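Local coordinates for protein shikimate 5-dehydrogenase (Thermus thermophilus, PDB 2D5C) that catalyses the reversible NADPH-linked reduction of 3-dehydroshikimate to shikimate, the fourth step of the chorismate pathway leading to the aromatic amino acids, at residues Ala83-Leu88 and Asn98-Gly103; Leu122-Ala127 and Val144-Pro149. All blocks are in the same frame, centred on the assembly; numbering follows the deposited sequence.

Following the chain from the N terminus, contact 1 comes first: residues 83-88 run into strand 86-90, the chain returns along strand 93-97, and residues 98-103 close this short hairpin loop at the start of helix 100-110. Contact 2 opens only afterwards, so the two lie in series and neither encloses nor crosses the other. Strand 119-122 leads through helix 126-137 to strand 142-145, and residues 144-149 close that beta-alpha-beta loop against 122-127. Contact 1 belongs to the mixed sheet and the shikimate site, contact 2 to the parallel sheet and the NADP(+) site. Their centres are about 18 Å apart, yet Ala83 CB packs on Gly126 CA at 4.0 Å.

Contact 1 of 2, residues Ala83-Leu88 and Asn98-Gly103; sequences AVNTVL and NTDAPG. With SKM ((3R,4S,5R)-3,4,5-trihydroxycyclohex-1-ene-1-carboxylic acid), chain E.
In the shikimate site, Asn85 meets Thr99 and Asp100 where the hairpin of strands 86-90 and 93-97 gives way to helix 100-110. Asn85 and Asp100 touch shikimate, and Thr99 positions Asn85 from the second shell. The Asn85 amide is gripped at both ends: OD1 accepts from Thr99 N at 2.6 Å, with the donor tilted 33° from the carbonyl plane, while ND2 donates to Thr99 OG1 (3.0 Å), which lies in the amide plane. With its rotation thus fixed, Asn85 ND2 also reaches O12 of shikimate at 3.0 Å. The same hydroxyl, O12, donates to Asp100 OD1 over 2.8 Å, and Asp100 OD2 forms a salt bridge with the catalytic Lys64. Thr99 OG1 is further bonded to Gln235 O.

Asn85 and Thr86 form a classic beta bulge opposite Phe97, and Asn98 caps the incoming helix. With CG anti to the backbone N (chi1 -174°), Asn98 reaches both the first turn of the helix and the loop at Ala83. Its OD1 accepts from Ala101 N at 3.0 Å and weakly from Asp100 N; its ND2 gives a nearly straight bond to Ala83 O, also 3.0 Å, approaching from above the carbonyl plane.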
# COMPACT_ATOMS: atom_id res chain seq x y z
N ALA A 83 -3.95 -17.06 5.15
CA ALA A 83 -4.90 -16.17 5.78
C ALA A 83 -4.38 -14.74 5.76
O ALA A 83 -3.19 -14.51 5.97
CB ALA A 83 -5.16 -16.60 7.24
N VAL A 84 -5.28 -13.81 5.49
CA VAL A 84 -4.95 -12.39 5.43
C VAL A 84 -5.78 -11.70 6.51
O VAL A 84 -7.00 -11.88 6.56
CB VAL A 84 -5.33 -11.81 4.05
CG1 VAL A 84 -5.40 -10.28 4.13
CG2 VAL A 84 -4.29 -12.25 3.00
N ASN A 85 -5.12 -10.92 7.36
CA ASN A 85 -5.83 -10.20 8.42
C ASN A 85 -5.76 -8.69 8.18
O ASN A 85 -6.41 -7.90 8.87
CB ASN A 85 -5.23 -10.54 9.78
CG ASN A 85 -4.05 -9.65 10.15
OD1 ASN A 85 -3.11 -9.48 9.36
ND2 ASN A 85 -4.08 -9.09 11.35
N THR A 86 -4.96 -8.28 7.20
CA THR A 86 -4.82 -6.86 6.89
C THR A 86 -4.82 -6.62 5.38
O THR A 86 -4.06 -7.25 4.64
CB THR A 86 -3.51 -6.30 7.47
OG1 THR A 86 -3.50 -6.50 8.89
CG2 THR A 86 -3.38 -4.80 7.18
N VAL A 87 -5.70 -5.73 4.94
CA VAL A 87 -5.80 -5.38 3.53
C VAL A 87 -5.54 -3.89 3.33
O VAL A 87 -6.08 -3.07 4.07
CB VAL A 87 -7.21 -5.73 2.97
CG1 VAL A 87 -7.29 -5.33 1.49
CG2 VAL A 87 -7.48 -7.22 3.15
N LEU A 88 -4.70 -3.56 2.35
CA LEU A 88 -4.37 -2.17 2.01
C LEU A 88 -5.01 -1.87 0.66
O LEU A 88 -4.91 -2.68 -0.26
CB LEU A 88 -2.85 -2.00 1.88
CG LEU A 88 -2.35 -0.72 1.19
CD1 LEU A 88 -2.75 0.49 2.01
CD2 LEU A 88 -0.82 -0.78 1.04
N ASN A 98 -0.38 -10.28 6.47
CA ASN A 98 -0.76 -10.93 7.71
C ASN A 98 0.07 -10.34 8.82
O ASN A 98 1.27 -10.59 8.88
CB ASN A 98 -0.53 -12.43 7.65
CG ASN A 98 -1.07 -13.14 8.89
OD1 ASN A 98 -0.61 -12.91 10.01
ND2 ASN A 98 -2.06 -14.00 8.69
N THR A 99 -0.56 -9.55 9.69
CA THR A 99 0.18 -8.99 10.80
C THR A 99 0.01 -9.81 12.08
O THR A 99 0.62 -9.48 13.08
CB THR A 99 -0.20 -7.51 11.05
OG1 THR A 99 -1.57 -7.43 11.47
CG2 THR A 99 -0.01 -6.70 9.77
N ASP A 100 -0.80 -10.87 12.04
CA ASP A 100 -0.97 -11.73 13.22
C ASP A 100 0.35 -12.41 13.55
O ASP A 100 0.73 -12.52 14.72
CB ASP A 100 -2.03 -12.82 13.00
CG ASP A 100 -3.45 -12.30 12.99
OD1 ASP A 100 -3.82 -11.50 13.89
OD2 ASP A 100 -4.22 -12.70 12.10
N ALA A 101 1.06 -12.88 12.52
CA ALA A 101 2.33 -13.56 12.76
C ALA A 101 3.41 -12.67 13.40
O ALA A 101 3.91 -12.98 14.48
CB ALA A 101 2.86 -14.19 11.46
N PRO A 102 3.78 -11.55 12.75
CA PRO A 102 4.80 -10.70 13.37
C PRO A 102 4.32 -10.09 14.69
O PRO A 102 5.11 -9.88 15.61
CB PRO A 102 5.06 -9.65 12.29
CG PRO A 102 3.75 -9.58 11.55
CD PRO A 102 3.38 -11.03 11.44
N GLY A 103 3.02 -9.83 14.78
CA GLY A 103 2.46 -9.26 16.00
C GLY A 103 2.64 -10.21 17.16
O GLY A 103 2.94 -9.80 18.29
O12 SKM E . -6.17 -10.32 13.07
C8 SKM E . -7.02 -9.57 13.96
C6 SKM E . -7.89 -8.59 13.13
O7 SKM E . -7.04 -7.72 12.39
C5 SKM E . -8.81 -7.75 14.05
C4 SKM E . -9.39 -8.55 15.22
C1 SKM E . -10.46 -7.91 16.03
O2 SKM E . -10.88 -6.67 15.71
O3 SKM E . -10.95 -8.50 16.98
C10 SKM E . -8.98 -9.78 15.54
C9 SKM E . -7.91 -10.54 14.79
O11 SKM E . -8.55 -11.47 13.90

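Contact 2 of 2, residues Leu122-Ala127 and Val144-Pro149; sequences LGAGGA and VWNRTP
Two hydrogen bonds join residues 122-127 to 144-149. Gly123 N donates to Trp145 O at 2.8 Å, one of the bonds of the parallel bridge that pairs Leu122 with Trp145. One residue further on, a side chain takes over from the backbone: Ala124 N donates to Asn146 OD1 at 2.9 Å, a fairly straight bond (164°) whose donor stands above the amide's carbonyl plane. The other end of that amide is held too, since Asn146 ND2 points at Thr148 O, 3.0 Å away and in the amide plane. With CG anti to the backbone N (chi1 -168°), Asn146 swings its amide toward the glycine-rich turn, and the two bonds fix its flip. Exchanging Asn146 for alanine removes the amide, which would probably leave Ala124 N and Thr148 O without these mates and let the turn and the 146-149 loop shift against each other.

Asn146 also packs through its CB on Ala124 CB, 4.0 Å apart. Gly123 has a positive phi (106°), and a CB would be jammed against the carbonyl O of Leu122. On the sheet face bearing Leu122 and Trp145, Leu122 CD2 meets Trp145 CE3 obliquely at 4.1 Å. The indole carries Arg147 N over one face, 3.7 Å above its plane and offset toward the rim.

This is the nucleotide-binding beta-alpha-beta unit of a Rossmann fold, in which Gly123 and Gly125 begin a GxGxxG pattern and both segments contribute to the NADP(+) site. Gly125 is the N-cap residue of helix 126-137. Leu155 of helix 149-159 packs on Ala124 and Val144, while Leu166 touches Leu122 and Trp145. Strand 119-122 lies between strand 142-145 and strand 174-177, with Leu122 bonded through its backbone to Val176 and Ala178.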
# COMPACT_ATOMS: atom_id res chain seq x y z
N LEU A 122 -2.28 -24.99 19.66
CA LEU A 122 -3.53 -25.71 19.62
C LEU A 122 -4.43 -24.98 18.64
O LEU A 122 -4.73 -23.80 18.82
CB LEU A 122 -4.19 -25.72 21.00
CG LEU A 122 -3.34 -26.27 22.15
CD1 LEU A 122 -4.21 -26.21 23.41
CD2 LEU A 122 -2.86 -27.70 21.88
N GLY A 123 -4.86 -25.69 17.59
CA GLY A 123 -5.72 -25.08 16.60
C GLY A 123 -4.92 -24.82 15.34
O GLY A 123 -3.90 -24.14 15.40
N ALA A 124 -5.36 -25.36 14.21
CA ALA A 124 -4.63 -25.15 12.96
C ALA A 124 -5.42 -24.36 11.93
O ALA A 124 -5.31 -24.61 10.72
CB ALA A 124 -4.16 -26.49 12.38
N GLY A 125 -6.23 -23.42 12.41
CA GLY A 125 -7.00 -22.56 11.53
C GLY A 125 -6.12 -21.38 11.15
O GLY A 125 -4.90 -21.47 11.31
N GLY A 126 -6.71 -20.28 10.70
CA GLY A 126 -5.93 -19.11 10.31
C GLY A 126 -5.02 -18.53 11.39
O GLY A 126 -3.87 -18.20 11.12
N ALA A 127 -5.54 -18.40 12.61
CA ALA A 127 -4.77 -17.85 13.71
C ALA A 127 -3.66 -18.82 14.09
O ALA A 127 -2.51 -18.41 14.31
CB ALA A 127 -5.69 -17.62 14.93
N VAL A 144 2.08 -29.03 16.51
CA VAL A 144 0.73 -28.54 16.24
C VAL A 144 -0.31 -29.64 16.47
O VAL A 144 -0.06 -30.82 16.26
CB VAL A 144 0.59 -28.03 14.77
CG1 VAL A 144 1.56 -26.88 14.52
CG2 VAL A 144 0.88 -29.18 13.80
N TRP A 145 -1.48 -29.22 16.90
CA TRP A 145 -2.59 -30.14 17.14
C TRP A 145 -3.86 -29.43 16.69
O TRP A 145 -3.94 -28.20 16.71
CB TRP A 145 -2.69 -30.49 18.62
CG TRP A 145 -3.90 -31.29 18.96
CD1 TRP A 145 -4.03 -32.65 18.93
CD2 TRP A 145 -5.18 -30.77 19.34
NE1 TRP A 145 -5.31 -33.01 19.27
CE2 TRP A 145 -6.04 -31.88 19.52
CE3 TRP A 145 -5.69 -29.48 19.55
CZ2 TRP A 145 -7.38 -31.74 19.90
CZ3 TRP A 145 -7.02 -29.34 19.92
CH2 TRP A 145 -7.85 -30.46 20.09
N ASN A 146 -4.85 -30.21 16.27
CA ASN A 146 -6.13 -29.67 15.84
C ASN A 146 -7.19 -30.74 16.11
O ASN A 146 -6.89 -31.93 16.02
CB ASN A 146 -6.10 -29.36 14.34
CG ASN A 146 -7.28 -28.53 13.90
OD1 ASN A 146 -7.47 -27.41 14.35
ND2 ASN A 146 -8.10 -29.08 13.01
N ARG A 147 -8.42 -30.33 16.44
CA ARG A 147 -9.46 -31.33 16.72
C ARG A 147 -9.59 -32.31 15.56
O ARG A 147 -9.90 -33.49 15.76
CB ARG A 147 -10.81 -30.66 17.02
CG ARG A 147 -11.46 -29.96 15.85
CD ARG A 147 -12.71 -29.23 16.32
NE ARG A 147 -13.34 -28.46 15.25
CZ ARG A 147 -14.35 -27.63 15.43
NH1 ARG A 147 -14.86 -27.45 16.64
NH2 ARG A 147 -14.86 -26.97 14.40
N THR A 148 -9.36 -31.82 14.35
CA THR A 148 -9.39 -32.66 13.15
C THR A 148 -7.92 -32.77 12.74
O THR A 148 -7.34 -31.82 12.20
CB THR A 148 -10.23 -32.03 12.03
OG1 THR A 148 -11.61 -32.07 12.43
CG2 THR A 148 -10.05 -32.79 10.73
N PRO A 149 -7.30 -33.93 12.98
CA PRO A 149 -5.89 -34.17 12.66
C PRO A 149 -5.35 -33.78 11.29
O PRO A 149 -4.25 -33.24 11.20
CB PRO A 149 -5.71 -35.67 12.96
CG PRO A 149 -7.09 -36.23 12.78
CD PRO A 149 -7.96 -35.17 13.41